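PDB 5NY5: 3,4-dihydroxybenzoate decarboxylase from Enterobacter cloacae, which probably catalyses the reversible decarboxylation of 3,4-dihydroxybenzoate to catechol as a UbiD-family enzyme dependent on prenylated FMN and a metal ion. Local coordinates for residues A[86-90]-A[91-95]; A[341-344]-A[345-349]; A[464-467]-A[468-471]. All coordinates share one frame; numbering follows the deposited sequence.

Contact 1: residues A[86-90]-A[91-95]; sequences LGCVP and SKLAQ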
loop_
_atom_site.group_PDB
_atom_site.type_symbol
_atom_site.label_atom_id
_atom_site.label_comp_id
_atom_site.label_asym_id
_atom_site.label_seq_id
_atom_site.Cartn_x
_atom_site.Cartn_y
_atom_site.Cartn_z
ATOM N N LEU A 86 47.428 4.861 -8.844
ATOM C CA LEU A 86 47.313 3.908 -9.937
ATOM C C LEU A 86 47.338 4.561 -11.311
ATOM O O LEU A 86 47.294 3.847 -12.318
ATOM C CB LEU A 86 46.029 3.082 -9.787
ATOM C CG LEU A 86 45.864 2.371 -8.444
ATOM C CD1 LEU A 86 44.535 1.638 -8.388
ATOM C CD2 LEU A 86 47.013 1.415 -8.191
ATOM N N GLY A 87 47.403 5.887 -11.384
ATOM C CA GLY A 87 47.534 6.564 -12.658
ATOM C C GLY A 87 46.269 6.601 -13.488
ATOM O O GLY A 87 46.268 6.171 -14.645
ATOM N N CYS A 88 45.184 7.114 -12.912
ATOM C CA CYS A 88 43.936 7.300 -13.640
ATOM C C CYS A 88 43.096 8.323 -12.892
ATOM O O CYS A 88 43.438 8.747 -11.788
ATOM C CB CYS A 88 43.178 5.980 -13.809
ATOM S SG CYS A 88 42.622 5.240 -12.264
ATOM N N VAL A 89 41.987 8.718 -13.510
ATOM C CA VAL A 89 41.081 9.694 -12.911
ATOM C C VAL A 89 40.174 8.976 -11.918
ATOM O O VAL A 89 39.880 7.787 -12.101
ATOM C CB VAL A 89 40.275 10.440 -13.985
ATOM C CG1 VAL A 89 41.214 11.146 -14.950
ATOM C CG2 VAL A 89 39.362 9.484 -14.731
ATOM N N PRO A 90 39.714 9.644 -10.855
ATOM C CA PRO A 90 38.938 8.928 -9.828
ATOM C C PRO A 90 37.596 8.414 -10.315
ATOM O O PRO A 90 37.091 7.435 -9.754
ATOM C CB PRO A 90 38.770 9.978 -8.720
ATOM C CG PRO A 90 38.943 11.291 -9.409
ATOM C CD PRO A 90 39.952 11.051 -10.489
ATOM N N SER A 91 36.998 9.033 -11.334
ATOM C CA SER A 91 35.701 8.560 -11.804
ATOM C C SER A 91 35.831 7.272 -12.606
ATOM O O SER A 91 34.904 6.454 -12.616
ATOM C CB SER A 91 35.011 9.640 -12.634
ATOM O OG SER A 91 35.743 9.925 -13.812
ATOM N N LYS A 92 36.962 7.072 -13.277
ATOM C CA LYS A 92 37.227 5.859 -14.037
ATOM C C LYS A 92 38.058 4.852 -13.255
ATOM O O LYS A 92 38.591 3.909 -13.848
ATOM C CB LYS A 92 37.928 6.204 -15.352
ATOM C CG LYS A 92 37.133 7.121 -16.260
ATOM C CD LYS A 92 37.885 7.389 -17.551
ATOM C CE LYS A 92 37.080 8.268 -18.495
ATOM N NZ LYS A 92 37.739 8.403 -19.825
ATOM N N LEU A 93 38.171 5.027 -11.937
ATOM C CA LEU A 93 39.048 4.172 -11.144
ATOM C C LEU A 93 38.587 2.719 -11.171
ATOM O O LEU A 93 39.409 1.802 -11.291
ATOM C CB LEU A 93 39.116 4.692 -9.709
ATOM C CG LEU A 93 39.976 3.919 -8.712
ATOM C CD1 LEU A 93 41.385 3.746 -9.238
ATOM C CD2 LEU A 93 39.995 4.637 -7.376
ATOM N N ALA A 94 37.277 2.487 -11.067
ATOM C CA ALA A 94 36.777 1.117 -11.077
ATOM C C ALA A 94 36.987 0.464 -12.436
ATOM O O ALA A 94 37.254 -0.741 -12.517
ATOM C CB ALA A 94 35.301 1.093 -10.686
ATOM N N GLN A 95 36.877 1.242 -13.515
ATOM C CA GLN A 95 37.127 0.694 -14.843
ATOM C C GLN A 95 38.594 0.339 -15.025
ATOM O O GLN A 95 38.919 -0.726 -15.563
ATOM C CB GLN A 95 36.692 1.686 -15.920
ATOM C CG GLN A 95 37.190 1.326 -17.312
ATOM C CD GLN A 95 36.661 2.254 -18.387
ATOM O OE1 GLN A 95 36.504 3.455 -18.167
ATOM N NE2 GLN A 95 36.374 1.697 -19.558
#
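The CD1 methyl of Leu93 packs against the sulfur of Cys88, with SG 3.6 Å from Leu93 CD1, and the same methyl also meets Leu86 CD1 at 3.9 Å. One branch of Leu93 thus serves two apolar partners from the preceding loop. Leu86 and Leu93 cross at about a right angle, so their overlap is confined to the ends of the two side chains. Leu93 reaches this position because its CG stands opposite the backbone N (chi1 179°), whereas the SG of Cys88 is seated between its own N and carbonyl carbon and points toward the leucine. On the other flank, Val89 and Lys92 run side by side and point the same way. Val89 CG2 rests 3.6 Å from Lys92 CG and touches CB and CD as well, while the extended remainder of the lysine leads its amine away from the loop.

The backbone between these pairs winds into the start of helix 93-101, with Lys92 at the N-cap. Two overlapping turns make the entry, and both bonds are weak: Lys92 N to Val89 O is 3.2 Å long but bent to 129° at the hydrogen, and Leu93 N to Pro90 O is straighter, though stretched to 3.4 Å. Pro90 O also accepts a bond from Arg79 NH1, and Ser91 O accepts one from Asn353 ND2. Leu93 additionally packs on Leu333 and on Ala82, so this helix start lies against helices 324-346 and 79-84, while Leu86 packs on helix 214-219. The side chain of Leu93 is about 8 Å from that of Phe222, a residue of the prenylated FMN site, which is empty in this model.

Contact 2: residues A[341-344]-A[345-349]; sequences NAVE and EAIPG
At the C-terminal end of helix 324-346 the Glu344 carboxylate reaches forward to the N-H of Gly349, in the loop just past the last turn. The final helical bonds run from residue i+4 back to i: Glu345 N to Asn341 O at 3.1 Å, Ala346 N to Ala342 O at 3.2 Å, and Ile347 N to Val343 O at 2.6 Å. Ile347 is also where the backbone leaves helical angles. Pro348 follows, with its ring atom CG 3.5 Å from Glu344 O, and its own carbonyl oxygen accepts a hydrogen bond from Arg373 NH1. Along the apolar side, Val343, Ala342 and Ala346 pack on Ile387 of helix 380-391.

On the outer flank, a water donates to both Ala342 O and Glu345 OE1, tying a helix carbonyl to a side chain three residues on. Glu344 reaches forward because its chain bends at chi2 (61°), which brings Glu344 OE2 beside the CA of Pro348, 3.4 Å from it. Gly349, whose backbone has a positive phi, then presents its N-H to the syn side of Glu344 OE2, 2.9 Å away and 30° out of the carboxylate plane, with a weaker, longer bond of 3.5 Å from the same N to Glu344 OE1.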
loop_
_atom_site.group_PDB
_atom_site.type_symbol
_atom_site.label_atom_id
_atom_site.label_comp_id
_atom_site.label_asym_id
_atom_site.label_seq_id
_atom_site.Cartn_x
_atom_site.Cartn_y
_atom_site.Cartn_z
ATOM N N ASN A 341 30.091 -4.504 -14.859
ATOM C CA ASN A 341 30.209 -5.592 -15.823
ATOM C C ASN A 341 28.858 -6.237 -16.090
ATOM O O ASN A 341 28.543 -6.587 -17.233
ATOM C CB ASN A 341 31.207 -6.633 -15.320
ATOM C CG ASN A 341 32.609 -6.081 -15.198
ATOM O OD1 ASN A 341 32.979 -5.140 -15.897
ATOM N ND2 ASN A 341 33.401 -6.665 -14.308
ATOM N N ALA A 342 28.039 -6.384 -15.049
ATOM C CA ALA A 342 26.762 -7.071 -15.201
ATOM C C ALA A 342 25.771 -6.240 -16.008
ATOM O O ALA A 342 25.014 -6.785 -16.817
ATOM C CB ALA A 342 26.191 -7.414 -13.827
ATOM N N VAL A 343 25.761 -4.922 -15.807
ATOM C CA VAL A 343 24.807 -4.085 -16.527
ATOM C C VAL A 343 25.250 -3.873 -17.968
ATOM O O VAL A 343 24.426 -3.873 -18.889
ATOM C CB VAL A 343 24.605 -2.746 -15.793
ATOM C CG1 VAL A 343 23.564 -1.907 -16.510
ATOM C CG2 VAL A 343 24.189 -2.985 -14.355
ATOM N N GLU A 344 26.553 -3.690 -18.189
ATOM C CA GLU A 344 27.043 -3.505 -19.550
ATOM C C GLU A 344 26.808 -4.746 -20.398
ATOM O O GLU A 344 26.541 -4.638 -21.599
ATOM C CB GLU A 344 28.526 -3.139 -19.529
ATOM C CG GLU A 344 29.061 -2.678 -20.868
ATOM C CD GLU A 344 28.366 -1.430 -21.374
ATOM O OE1 GLU A 344 27.906 -0.619 -20.541
ATOM O OE2 GLU A 344 28.278 -1.261 -22.609
ATOM N N GLU A 345 26.885 -5.926 -19.791
ATOM C CA GLU A 345 26.555 -7.148 -20.512
ATOM C C GLU A 345 25.067 -7.200 -20.848
ATOM O O GLU A 345 24.686 -7.508 -21.983
ATOM C CB GLU A 345 26.967 -8.361 -19.680
ATOM C CG GLU A 345 26.738 -9.694 -20.359
ATOM C CD GLU A 345 26.286 -10.769 -19.387
ATOM O OE1 GLU A 345 25.121 -10.713 -18.939
ATOM O OE2 GLU A 345 27.096 -11.665 -19.065
ATOM N N ALA A 346 24.211 -6.886 -19.877
ATOM C CA ALA A 346 22.776 -7.003 -20.100
ATOM C C ALA A 346 22.226 -5.836 -20.911
ATOM O O ALA A 346 21.383 -6.037 -21.792
ATOM C CB ALA A 346 22.047 -7.118 -18.763
ATOM N N ILE A 347 22.678 -4.615 -20.631
ATOM C CA ILE A 347 22.187 -3.423 -21.324
ATOM C C ILE A 347 23.378 -2.599 -21.795
ATOM O O ILE A 347 23.823 -1.691 -21.080
ATOM C CB ILE A 347 21.266 -2.583 -20.422
ATOM C CG1 ILE A 347 20.424 -3.475 -19.511
ATOM C CG2 ILE A 347 20.347 -1.719 -21.264
ATOM C CD1 ILE A 347 19.631 -2.705 -18.485
ATOM N N PRO A 348 23.921 -2.866 -22.980
ATOM C CA PRO A 348 25.129 -2.152 -23.415
ATOM C C PRO A 348 24.872 -0.671 -23.656
ATOM O O PRO A 348 23.867 -0.282 -24.256
ATOM C CB PRO A 348 25.514 -2.867 -24.715
ATOM C CG PRO A 348 24.825 -4.197 -24.643
ATOM C CD PRO A 348 23.552 -3.946 -23.907
ATOM N N GLY A 349 25.802 0.156 -23.182
ATOM C CA GLY A 349 25.750 1.583 -23.414
ATOM C C GLY A 349 24.775 2.354 -22.552
ATOM O O GLY A 349 24.611 3.560 -22.765
HETATM O O HOH W 1 23.964 -9.551 -16.561
#

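Contact 3: residues A[464-467]-A[468-471]; sequences TVPW and ALKA
Val465 and Pro466 make the apolar contacts: Val465 CG1 lies 3.8 Å from Lys470 CA, against the backbone of the following turn, and reaches Leu469 CB at 4.3 Å. Pro466 and Leu469 meet at an oblique angle, with Pro466 CG 4.1 Å from Leu469 CD1. Both of these side chains also pack on Tyr446 of the second subunit, so the local pair forms part of a surface between chains.

The aromatic contact is between Trp467 and the aliphatic part of Lys470. Lys470 CD lies 3.5 Å from Trp467 CE3 and comes at the indole from an oblique direction. CD is the lysine atom closest to the ring, and the bends at chi3 (74°) and chi4 lead the amine away from it. The indole itself also touches Pro375.

Backbone hydrogen bonds close the turn. Leu469 N donates to Pro466 O over 2.9 Å. Lys470 N to Trp467 O is straighter but long at 3.4 Å, and counts as weak. Other polar bonds fix the approach to the turn: Trp467 N to Glu378 OE1, Val465 N to Asp402 OD2, and Val465 O to Lys372 NZ.

Each of the two turn bonds spans three residues, from i+3 to i, the register that defines a 3-10 helix. This one follows strand 455-462 of the C-terminal mixed sheet, away from the annotated sites.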
loop_
_atom_site.group_PDB
_atom_site.type_symbol
_atom_site.label_atom_id
_atom_site.label_comp_id
_atom_site.label_asym_id
_atom_site.label_seq_id
_atom_site.Cartn_x
_atom_site.Cartn_y
_atom_site.Cartn_z
ATOM N N THR A 464 15.357 9.180 -11.867
ATOM C CA THR A 464 15.574 9.512 -13.264
ATOM C C THR A 464 14.330 10.181 -13.826
ATOM O O THR A 464 13.204 9.886 -13.423
ATOM C CB THR A 464 15.919 8.265 -14.084
ATOM O OG1 THR A 464 14.772 7.412 -14.186
ATOM C CG2 THR A 464 17.046 7.499 -13.424
ATOM N N VAL A 465 14.548 11.104 -14.748
ATOM C CA VAL A 465 13.430 11.802 -15.387
ATOM C C VAL A 465 12.710 10.831 -16.315
ATOM O O VAL A 465 13.365 10.163 -17.132
ATOM C CB VAL A 465 13.936 13.022 -16.153
ATOM C CG1 VAL A 465 12.781 13.769 -16.789
ATOM C CG2 VAL A 465 14.720 13.928 -15.234
ATOM N N PRO A 466 11.389 10.698 -16.216
ATOM C CA PRO A 466 10.660 9.869 -17.179
ATOM C C PRO A 466 10.953 10.322 -18.600
ATOM O O PRO A 466 11.044 11.518 -18.876
ATOM C CB PRO A 466 9.192 10.095 -16.802
ATOM C CG PRO A 466 9.231 10.496 -15.374
ATOM C CD PRO A 466 10.497 11.278 -15.199
ATOM N N TRP A 467 11.109 9.346 -19.498
ATOM C CA TRP A 467 11.541 9.640 -20.861
ATOM C C TRP A 467 10.685 10.719 -21.509
ATOM O O TRP A 467 11.206 11.607 -22.194
ATOM C CB TRP A 467 11.509 8.367 -21.706
ATOM C CG TRP A 467 11.588 8.649 -23.166
ATOM C CD1 TRP A 467 10.547 8.733 -24.042
ATOM C CD2 TRP A 467 12.772 8.909 -23.923
ATOM N NE1 TRP A 467 11.012 9.022 -25.302
ATOM C CE2 TRP A 467 12.376 9.133 -25.255
ATOM C CE3 TRP A 467 14.130 8.962 -23.606
ATOM C CZ2 TRP A 467 13.287 9.411 -26.265
ATOM C CZ3 TRP A 467 15.031 9.240 -24.610
ATOM C CH2 TRP A 467 14.607 9.462 -25.923
ATOM N N ALA A 468 9.370 10.665 -21.296
ATOM C CA ALA A 468 8.462 11.584 -21.970
ATOM C C ALA A 468 8.603 13.019 -21.484
ATOM O O ALA A 468 8.171 13.939 -22.183
ATOM C CB ALA A 468 7.017 11.117 -21.786
ATOM N N LEU A 469 9.197 13.236 -20.313
ATOM C CA LEU A 469 9.286 14.564 -19.727
ATOM C C LEU A 469 10.679 15.170 -19.810
ATOM O O LEU A 469 10.880 16.282 -19.310
ATOM C CB LEU A 469 8.840 14.520 -18.261
ATOM C CG LEU A 469 7.520 13.810 -17.965
ATOM C CD1 LEU A 469 7.196 13.897 -16.486
ATOM C CD2 LEU A 469 6.400 14.399 -18.800
ATOM N N LYS A 470 11.638 14.482 -20.439
ATOM C CA LYS A 470 13.038 14.900 -20.366
ATOM C C LYS A 470 13.243 16.327 -20.857
ATOM O O LYS A 470 14.175 17.006 -20.412
ATOM C CB LYS A 470 13.917 13.938 -21.164
ATOM C CG LYS A 470 14.012 12.542 -20.573
ATOM C CD LYS A 470 14.825 11.624 -21.469
ATOM C CE LYS A 470 16.310 11.928 -21.393
ATOM N NZ LYS A 470 16.873 11.601 -20.055
ATOM N N ALA A 471 12.390 16.802 -21.764
ATOM C CA ALA A 471 12.542 18.152 -22.287
ATOM C C ALA A 471 12.221 19.217 -21.248
ATOM O O ALA A 471 12.617 20.374 -21.422
ATOM C CB ALA A 471 11.659 18.339 -23.519
#

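All three contacts are local and partly buried, but they sit at different distances from the chain centre: the centre of contact 1 is about 16 Å from it, that of contact 2 about 25 Å and that of contact 3 about 37 Å. Contact 2 has the most exposed residues. Helix 324-346 is touched by Leu93 of contact 1 and carries the end that forms contact 2. Contact 1 begins a helix with weak turn bonds and leucine-cysteine packing; contact 2 ends one with i+4 bonds and a carboxylate; contact 3 is a 3-10 turn with a tryptophan-lysine pair. Contact 3 alone is touched by other subunits, whereas contacts 1 and 2 lie nearer the flavin site.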